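Local coordinates for protein alpha-1,2-mannosidase (PDB 1HCU) that probably trims alpha-1,2-linked mannose residues from high-mannose N-glycans, acting as a calcium-dependent glycoside hydrolase of family 47, at residues 21-26 with 62-67; 143-148 with 194-199; 278-283 with 294-299. All coordinates share one frame; numbering follows the deposited sequence.

Interaction 1 (21-26 with 62-67); sequences AAFQTS and LDTAIL
Of segment 21-26, Phe23 makes the contact, its ring reaching from helix 13-33 to Thr64 and Ala65 on helix 56-67. The backbones stay well apart, with the CA atoms of Phe23 and Ala65 8.3 Å from each other, and the phenyl ring reaches across. With CG anti to the backbone N (chi1 180°) the ring points over to helix 56-67. Ring atoms CE2 and CD2 of Phe23 meet the methyl CG2 of Thr64, CE2 at 3.5 Å; the tip meets Ala65, whose CB sits 4.0 Å from Phe23 CZ. Both neighbours approach the ring obliquely. This is buried helix-to-helix packing within the (alpha/alpha)7 barrel known for family 47, and helix 451-465 closes over it: Phe454 stacks edge-to-face with Phe23, and Leu458 touches the same side chain. Thr64 divides its two branches between these surroundings. Its CG2, anti to the backbone N, is given to the aromatic ring, while OG1 is hydrogen-bonded to Phe454 O and Lys459 NZ, so the buried hydroxyl has its partners on helix 451-465. Ala65, with nothing beyond CB, lets the ring tip come close to the helix backbone, and Phe23 CZ is 4.0 Å from Ala65 N.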
loop_
_atom_site.group_PDB
_atom_site.type_symbol
_atom_site.label_atom_id
_atom_site.label_comp_id
_atom_site.label_asym_id
_atom_site.label_seq_id
_atom_site.Cartn_x
_atom_site.Cartn_y
_atom_site.Cartn_z
ATOM N N ALA A 21 6.629 -4.285 20.293
ATOM C CA ALA A 21 8.029 -4.532 20.633
ATOM C C ALA A 21 8.908 -4.580 19.374
ATOM O O ALA A 21 10.042 -4.091 19.388
ATOM C CB ALA A 21 8.155 -5.845 21.425
ATOM N N ALA A 22 8.395 -5.172 18.295
ATOM C CA ALA A 22 9.144 -5.239 17.035
ATOM C C ALA A 22 9.313 -3.837 16.454
ATOM O O ALA A 22 10.347 -3.517 15.853
ATOM C CB ALA A 22 8.428 -6.134 16.027
ATOM N N PHE A 23 8.295 -3.001 16.634
ATOM C CA PHE A 23 8.358 -1.631 16.145
ATOM C C PHE A 23 9.401 -0.861 16.962
ATOM O O PHE A 23 10.232 -0.149 16.397
ATOM C CB PHE A 23 6.971 -0.968 16.247
ATOM C CG PHE A 23 6.938 0.461 15.767
ATOM C CD1 PHE A 23 7.341 1.501 16.604
ATOM C CD2 PHE A 23 6.522 0.766 14.472
ATOM C CE1 PHE A 23 7.332 2.823 16.163
ATOM C CE2 PHE A 23 6.510 2.090 14.016
ATOM C CZ PHE A 23 6.916 3.122 14.866
ATOM N N GLN A 24 9.365 -1.026 18.284
ATOM C CA GLN A 24 10.309 -0.352 19.179
ATOM C C GLN A 24 11.761 -0.635 18.771
ATOM O O GLN A 24 12.576 0.284 18.632
ATOM C CB GLN A 24 10.079 -0.818 20.627
ATOM C CG GLN A 24 10.932 -0.089 21.667
ATOM C CD GLN A 24 10.495 1.345 21.882
ATOM O OE1 GLN A 24 11.321 2.233 22.055
ATOM N NE2 GLN A 24 9.192 1.576 21.879
ATOM N N THR A 25 12.067 -1.917 18.577
ATOM C CA THR A 25 13.398 -2.360 18.174
ATOM C C THR A 25 13.806 -1.698 16.845
ATOM O O THR A 25 14.873 -1.073 16.737
ATOM C CB THR A 25 13.411 -3.898 18.026
ATOM O OG1 THR A 25 13.080 -4.493 19.289
ATOM C CG2 THR A 25 14.766 -4.392 17.573
ATOM N N SER A 26 12.941 -1.836 15.844
ATOM C CA SER A 26 13.166 -1.257 14.525
ATOM C C SER A 26 13.438 0.252 14.632
ATOM O O SER A 26 14.352 0.776 13.991
ATOM C CB SER A 26 11.941 -1.511 13.640
ATOM O OG SER A 26 11.634 -2.899 13.602
ATOM N N LEU A 62 5.658 7.626 11.759
ATOM C CA LEU A 62 5.051 8.563 12.694
ATOM C C LEU A 62 3.642 8.189 13.162
ATOM O O LEU A 62 3.387 8.118 14.361
ATOM C CB LEU A 62 5.033 9.964 12.075
ATOM C CG LEU A 62 4.355 11.080 12.867
ATOM C CD1 LEU A 62 4.949 11.160 14.258
ATOM C CD2 LEU A 62 4.527 12.419 12.125
ATOM N N ASP A 63 2.721 7.953 12.233
ATOM C CA ASP A 63 1.367 7.622 12.639
ATOM C C ASP A 63 1.258 6.253 13.302
ATOM O O ASP A 63 0.404 6.042 14.163
ATOM C CB ASP A 63 0.393 7.737 11.459
ATOM C CG ASP A 63 0.681 6.749 10.348
ATOM O OD1 ASP A 63 -0.118 6.731 9.389
ATOM O OD2 ASP A 63 1.684 6.003 10.419
ATOM N N THR A 64 2.124 5.324 12.918
ATOM C CA THR A 64 2.092 4.011 13.533
ATOM C C THR A 64 2.454 4.208 15.005
ATOM O O THR A 64 1.835 3.617 15.890
ATOM C CB THR A 64 3.094 3.045 12.864
ATOM O OG1 THR A 64 2.736 2.869 11.485
ATOM C CG2 THR A 64 3.074 1.690 13.558
ATOM N N ALA A 65 3.441 5.068 15.260
ATOM C CA ALA A 65 3.888 5.363 16.622
ATOM C C ALA A 65 2.769 6.020 17.420
ATOM O O ALA A 65 2.671 5.837 18.630
ATOM C CB ALA A 65 5.107 6.283 16.586
ATOM N N ILE A 66 1.932 6.797 16.743
ATOM C CA ILE A 66 0.824 7.469 17.414
ATOM C C ILE A 66 -0.237 6.462 17.859
ATOM O O ILE A 66 -0.706 6.517 18.989
ATOM C CB ILE A 66 0.161 8.517 16.484
ATOM C CG1 ILE A 66 1.098 9.702 16.282
ATOM C CG2 ILE A 66 -1.154 8.991 17.081
ATOM C CD1 ILE A 66 0.607 10.681 15.249
ATOM N N LEU A 67 -0.600 5.542 16.970
ATOM C CA LEU A 67 -1.622 4.532 17.274
ATOM C C LEU A 67 -1.170 3.548 18.351
ATOM O O LEU A 67 -1.997 2.912 19.004
ATOM C CB LEU A 67 -1.998 3.759 16.003
ATOM C CG LEU A 67 -2.514 4.588 14.822
ATOM C CD1 LEU A 67 -2.761 3.682 13.623
ATOM C CD2 LEU A 67 -3.796 5.305 15.218
#

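Interaction 2 (143-148 with 194-199); sequences GLKVAF and NPQYAQ
Lys145 and Gln196 meet at the protein surface through one polar bond between two long side chains. The ammonium NZ of Lys145 donates to Gln196 OE1 at 3.0 Å, lying in the carbonyl plane on a lone pair, with a C=O...N angle of 110°. Both chains are extended beyond CG and cross at about a right angle. The lysine leaves its backbone with CG between N and the carbonyl carbon (chi1 73°), which sends the chain over toward the amide. The amide NE2 of Gln196 is also near, 3.4 Å from Lys145 NZ, but both are donors and do not bond. Lys145 CD also comes close, 3.3 Å from Gln196 OE1. With an alanine at Lys145, Gln196 OE1 would probably lose its partner across the contact, and the glutamine amide would be freer to turn. Another hydrogen-bonded link lies beside this one, Tyr197 OH reaching back to Asn142 and Gln138 on helix 127-144. Trp185 of helix 182-192 touches Lys145 and stacks edge-to-face with Phe148. Asn194 OD1 accepts from Gln196 N at 3.1 Å, the donor above the plane of the Asn194 carbonyl, 44° out of it and not on a lone pair; this is an Asx turn, a capping arrangement in the turn that leads into helix 196-209, the helix whose Gln196 meets Lys145.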
loop_
_atom_site.group_PDB
_atom_site.type_symbol
_atom_site.label_atom_id
_atom_site.label_comp_id
_atom_site.label_asym_id
_atom_site.label_seq_id
_atom_site.Cartn_x
_atom_site.Cartn_y
_atom_site.Cartn_z
ATOM N N GLY A 143 5.502 22.001 -4.581
ATOM C CA GLY A 143 6.596 21.724 -5.488
ATOM C C GLY A 143 6.186 20.590 -6.403
ATOM O O GLY A 143 6.436 20.601 -7.613
ATOM N N LEU A 144 5.533 19.603 -5.813
ATOM C CA LEU A 144 5.076 18.440 -6.549
ATOM C C LEU A 144 4.063 18.818 -7.629
ATOM O O LEU A 144 4.021 18.201 -8.692
ATOM C CB LEU A 144 4.449 17.439 -5.575
ATOM C CG LEU A 144 5.167 16.129 -5.206
ATOM C CD1 LEU A 144 6.679 16.251 -5.227
ATOM C CD2 LEU A 144 4.666 15.717 -3.839
ATOM N N LYS A 145 3.269 19.851 -7.373
ATOM C CA LYS A 145 2.238 20.250 -8.327
ATOM C C LYS A 145 2.715 20.559 -9.744
ATOM O O LYS A 145 1.910 20.551 -10.676
ATOM C CB LYS A 145 1.430 21.429 -7.776
ATOM C CG LYS A 145 2.145 22.756 -7.755
ATOM C CD LYS A 145 1.147 23.867 -7.468
ATOM C CE LYS A 145 1.810 25.228 -7.487
ATOM N NZ LYS A 145 0.818 26.327 -7.271
ATOM N N VAL A 146 4.011 20.816 -9.918
ATOM C CA VAL A 146 4.551 21.109 -11.252
ATOM C C VAL A 146 4.352 19.887 -12.160
ATOM O O VAL A 146 4.392 19.988 -13.389
ATOM C CB VAL A 146 6.075 21.491 -11.193
ATOM C CG1 VAL A 146 6.949 20.250 -10.973
ATOM C CG2 VAL A 146 6.477 22.224 -12.463
ATOM N N ALA A 147 4.120 18.739 -11.535
ATOM C CA ALA A 147 3.893 17.485 -12.238
ATOM C C ALA A 147 2.654 17.553 -13.134
ATOM O O ALA A 147 2.581 16.875 -14.165
ATOM C CB ALA A 147 3.729 16.355 -11.226
ATOM N N PHE A 148 1.680 18.367 -12.736
ATOM C CA PHE A 148 0.451 18.503 -13.501
ATOM C C PHE A 148 0.493 19.539 -14.610
ATOM O O PHE A 148 -0.539 19.810 -15.232
ATOM C CB PHE A 148 -0.721 18.833 -12.582
ATOM C CG PHE A 148 -0.938 17.826 -11.496
ATOM C CD1 PHE A 148 -0.299 17.961 -10.266
ATOM C CD2 PHE A 148 -1.772 16.735 -11.704
ATOM C CE1 PHE A 148 -0.492 17.028 -9.265
ATOM C CE2 PHE A 148 -1.970 15.794 -10.706
ATOM C CZ PHE A 148 -1.328 15.942 -9.482
ATOM N N ASN A 194 -7.558 25.435 0.023
ATOM C CA ASN A 194 -7.092 25.753 -1.323
ATOM C C ASN A 194 -7.529 24.609 -2.252
ATOM O O ASN A 194 -6.953 23.526 -2.227
ATOM C CB ASN A 194 -5.565 25.881 -1.329
ATOM C CG ASN A 194 -5.014 26.220 -2.697
ATOM O OD1 ASN A 194 -5.753 26.277 -3.676
ATOM N ND2 ASN A 194 -3.706 26.446 -2.771
ATOM N N PRO A 195 -8.556 24.848 -3.085
ATOM C CA PRO A 195 -9.121 23.882 -4.036
ATOM C C PRO A 195 -8.198 23.380 -5.146
ATOM O O PRO A 195 -8.450 22.320 -5.734
ATOM C CB PRO A 195 -10.333 24.627 -4.609
ATOM C CG PRO A 195 -10.711 25.568 -3.517
ATOM C CD PRO A 195 -9.360 26.083 -3.077
ATOM N N GLN A 196 -7.143 24.139 -5.439
ATOM C CA GLN A 196 -6.200 23.773 -6.496
ATOM C C GLN A 196 -5.700 22.315 -6.409
ATOM O O GLN A 196 -5.746 21.582 -7.396
ATOM C CB GLN A 196 -5.005 24.741 -6.491
ATOM C CG GLN A 196 -4.004 24.542 -7.643
ATOM C CD GLN A 196 -2.637 25.249 -7.427
ATOM O OE1 GLN A 196 -1.778 25.240 -8.318
ATOM N NE2 GLN A 196 -2.437 25.845 -6.246
ATOM N N TYR A 197 -5.247 21.886 -5.235
ATOM C CA TYR A 197 -4.715 20.532 -5.076
ATOM C C TYR A 197 -5.659 19.448 -5.581
ATOM O O TYR A 197 -5.271 18.627 -6.412
ATOM C CB TYR A 197 -4.333 20.283 -3.611
ATOM C CG TYR A 197 -3.413 21.354 -3.064
ATOM C CD1 TYR A 197 -2.170 21.594 -3.651
ATOM C CD2 TYR A 197 -3.824 22.189 -2.025
ATOM C CE1 TYR A 197 -1.366 22.647 -3.224
ATOM C CE2 TYR A 197 -3.026 23.245 -1.590
ATOM C CZ TYR A 197 -1.802 23.470 -2.200
ATOM O OH TYR A 197 -1.031 24.547 -1.823
ATOM N N ALA A 198 -6.897 19.456 -5.093
ATOM C CA ALA A 198 -7.904 18.484 -5.515
ATOM C C ALA A 198 -8.198 18.587 -7.017
ATOM O O ALA A 198 -8.316 17.565 -7.711
ATOM C CB ALA A 198 -9.188 18.690 -4.721
ATOM N N GLN A 199 -8.306 19.818 -7.514
ATOM C CA GLN A 199 -8.591 20.064 -8.924
ATOM C C GLN A 199 -7.566 19.404 -9.842
ATOM O O GLN A 199 -7.912 18.778 -10.842
ATOM C CB GLN A 199 -8.631 21.574 -9.199
ATOM C CG GLN A 199 -9.888 22.249 -8.670
ATOM C CD GLN A 199 -9.792 23.772 -8.643
ATOM O OE1 GLN A 199 -10.774 24.457 -8.346
ATOM N NE2 GLN A 199 -8.607 24.306 -8.943
#

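Interaction 3 (278-283 with 294-299); sequences GHLGSH and SSYNGQ
Leu280 and Ser294 are joined by a backbone hydrogen bond, Ser294 N donating to Leu280 O at 3.0 Å with an N-H...O angle of 170°. It lies where helix 263-280 leads into strand 281-282. The apolar contact lies further along the second segment. Leu280 has CG anti to its carbonyl carbon (chi1 -62°), and from there its branched end reaches the Tyr296 side chain, with Leu280 CD2 3.6 Å and Leu280 CD1 3.9 Å from the ring atom Tyr296 CD2. Leu280 CD2 comes at the ring obliquely, and Leu280 CD2 also lies 3.7 Å from Ser294 O. Together these residues belong to a beta hairpin, strand 281-282 with strand 292-297, inside a larger antiparallel sheet; the pairing continues from Ser282 to Phe292, while strand 300-306 adds Thr301 against Leu280 and Ser294. Between polar side chains, Ser282 and Ser294 pack closely without a hydrogen bond to each other: Ser282 CB is 3.2 Å from Ser294 OG, and the two OG atoms are 3.6 Å apart. The buried Ser282 hydroxyl is turned to other partners, hydrogen-bonding Asp359 OD1 and Trp357 NE1. Tyr296 likewise spends its phenol elsewhere, OH bonding to Ile222 O and more weakly to Tyr248 OH.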
loop_
_atom_site.group_PDB
_atom_site.type_symbol
_atom_site.label_atom_id
_atom_site.label_comp_id
_atom_site.label_asym_id
_atom_site.label_seq_id
_atom_site.Cartn_x
_atom_site.Cartn_y
_atom_site.Cartn_z
ATOM N N GLY A 278 -15.276 -12.156 -12.666
ATOM C CA GLY A 278 -15.718 -13.043 -13.727
ATOM C C GLY A 278 -14.654 -13.412 -14.749
ATOM O O GLY A 278 -14.830 -14.363 -15.506
ATOM N N HIS A 279 -13.536 -12.693 -14.762
ATOM C CA HIS A 279 -12.504 -12.961 -15.762
ATOM C C HIS A 279 -11.061 -13.113 -15.263
ATOM O O HIS A 279 -10.264 -13.793 -15.895
ATOM C CB HIS A 279 -12.545 -11.858 -16.820
ATOM C CG HIS A 279 -13.905 -11.629 -17.404
ATOM N ND1 HIS A 279 -14.524 -12.537 -18.238
ATOM C CD2 HIS A 279 -14.766 -10.590 -17.279
ATOM C CE1 HIS A 279 -15.704 -12.066 -18.601
ATOM N NE2 HIS A 279 -15.875 -10.886 -18.032
ATOM N N LEU A 280 -10.724 -12.480 -14.142
ATOM C CA LEU A 280 -9.363 -12.552 -13.613
ATOM C C LEU A 280 -9.196 -13.629 -12.538
ATOM O O LEU A 280 -8.074 -14.067 -12.270
ATOM C CB LEU A 280 -8.933 -11.189 -13.055
ATOM C CG LEU A 280 -8.874 -10.006 -14.045
ATOM C CD1 LEU A 280 -8.243 -8.800 -13.363
ATOM C CD2 LEU A 280 -8.052 -10.388 -15.264
ATOM N N GLY A 281 -10.304 -14.048 -11.928
ATOM C CA GLY A 281 -10.237 -15.080 -10.909
ATOM C C GLY A 281 -9.674 -16.327 -11.566
ATOM O O GLY A 281 -10.196 -16.782 -12.585
ATOM N N SER A 282 -8.607 -16.883 -11.004
ATOM C CA SER A 282 -7.989 -18.065 -11.590
ATOM C C SER A 282 -7.711 -19.132 -10.527
ATOM O O SER A 282 -7.376 -18.808 -9.375
ATOM C CB SER A 282 -6.691 -17.652 -12.301
ATOM O OG SER A 282 -6.078 -18.745 -12.966
ATOM N N HIS A 283 -7.846 -20.400 -10.909
ATOM C CA HIS A 283 -7.623 -21.500 -9.969
ATOM C C HIS A 283 -6.476 -22.405 -10.401
ATOM O O HIS A 283 -6.453 -22.878 -11.531
ATOM C CB HIS A 283 -8.905 -22.340 -9.830
ATOM C CG HIS A 283 -10.129 -21.529 -9.541
ATOM N ND1 HIS A 283 -10.297 -20.822 -8.367
ATOM C CD2 HIS A 283 -11.228 -21.280 -10.289
ATOM C CE1 HIS A 283 -11.446 -20.171 -8.406
ATOM N NE2 HIS A 283 -12.031 -20.432 -9.562
ATOM N N SER A 294 -5.164 -13.245 -12.028
ATOM C CA SER A 294 -4.277 -13.285 -13.189
ATOM C C SER A 294 -4.125 -11.864 -13.712
ATOM O O SER A 294 -4.915 -10.984 -13.361
ATOM C CB SER A 294 -4.870 -14.144 -14.316
ATOM O OG SER A 294 -4.920 -15.520 -13.978
ATOM N N SER A 295 -3.105 -11.648 -14.540
ATOM C CA SER A 295 -2.873 -10.351 -15.159
ATOM C C SER A 295 -3.575 -10.480 -16.499
ATOM O O SER A 295 -3.989 -11.581 -16.875
ATOM C CB SER A 295 -1.382 -10.110 -15.382
ATOM O OG SER A 295 -0.859 -11.067 -16.283
ATOM N N TYR A 296 -3.701 -9.381 -17.235
ATOM C CA TYR A 296 -4.394 -9.444 -18.514
ATOM C C TYR A 296 -3.851 -8.515 -19.576
ATOM O O TYR A 296 -3.161 -7.541 -19.287
ATOM C CB TYR A 296 -5.889 -9.156 -18.311
ATOM C CG TYR A 296 -6.181 -7.752 -17.821
ATOM C CD1 TYR A 296 -6.286 -6.680 -18.718
ATOM C CD2 TYR A 296 -6.315 -7.481 -16.456
ATOM C CE1 TYR A 296 -6.512 -5.367 -18.260
ATOM C CE2 TYR A 296 -6.539 -6.180 -15.994
ATOM C CZ TYR A 296 -6.634 -5.130 -16.903
ATOM O OH TYR A 296 -6.835 -3.854 -16.446
ATOM N N ASN A 297 -4.182 -8.843 -20.816
ATOM C CA ASN A 297 -3.794 -8.067 -21.974
ATOM C C ASN A 297 -4.828 -8.465 -23.009
ATOM O O ASN A 297 -4.761 -9.547 -23.596
ATOM C CB ASN A 297 -2.381 -8.439 -22.428
ATOM C CG ASN A 297 -1.838 -7.477 -23.471
ATOM O OD1 ASN A 297 -0.643 -7.446 -23.740
ATOM N ND2 ASN A 297 -2.721 -6.688 -24.063
ATOM N N GLY A 298 -5.803 -7.590 -23.220
ATOM C CA GLY A 298 -6.869 -7.903 -24.149
ATOM C C GLY A 298 -7.765 -8.865 -23.393
ATOM O O GLY A 298 -7.903 -8.749 -22.174
ATOM N N GLN A 299 -8.354 -9.825 -24.095
ATOM C CA GLN A 299 -9.224 -10.801 -23.459
ATOM C C GLN A 299 -8.396 -11.989 -22.964
ATOM O O GLN A 299 -8.940 -12.980 -22.500
ATOM C CB GLN A 299 -10.283 -11.287 -24.450
ATOM C CG GLN A 299 -10.794 -10.205 -25.397
ATOM C CD GLN A 299 -11.364 -9.018 -24.659
ATOM O OE1 GLN A 299 -12.253 -9.168 -23.816
ATOM N NE2 GLN A 299 -10.861 -7.826 -24.969
#

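How the interactions relate
The three contacts sample separate parts of one family 47 domain and follow one another along the chain. Interactions 1 and 3 lie on opposite sides of the chain's centre, their own centres 38 Å apart; interaction 2 is 31 Å from the first and 35 Å from the third, centre to centre. None touches another, the closest approach being about 16 Å between nearest atoms of interactions 1 and 2. They differ in character: a buried helix pair, a surface link and a hairpin. Toward the functional core, the Thr64 side chain is about 13 Å from the bound calcium ion, and that of Tyr296 about 10 Å from that of Asp245, a predicted active-site residue. Interaction 2 lies away from the annotated sites.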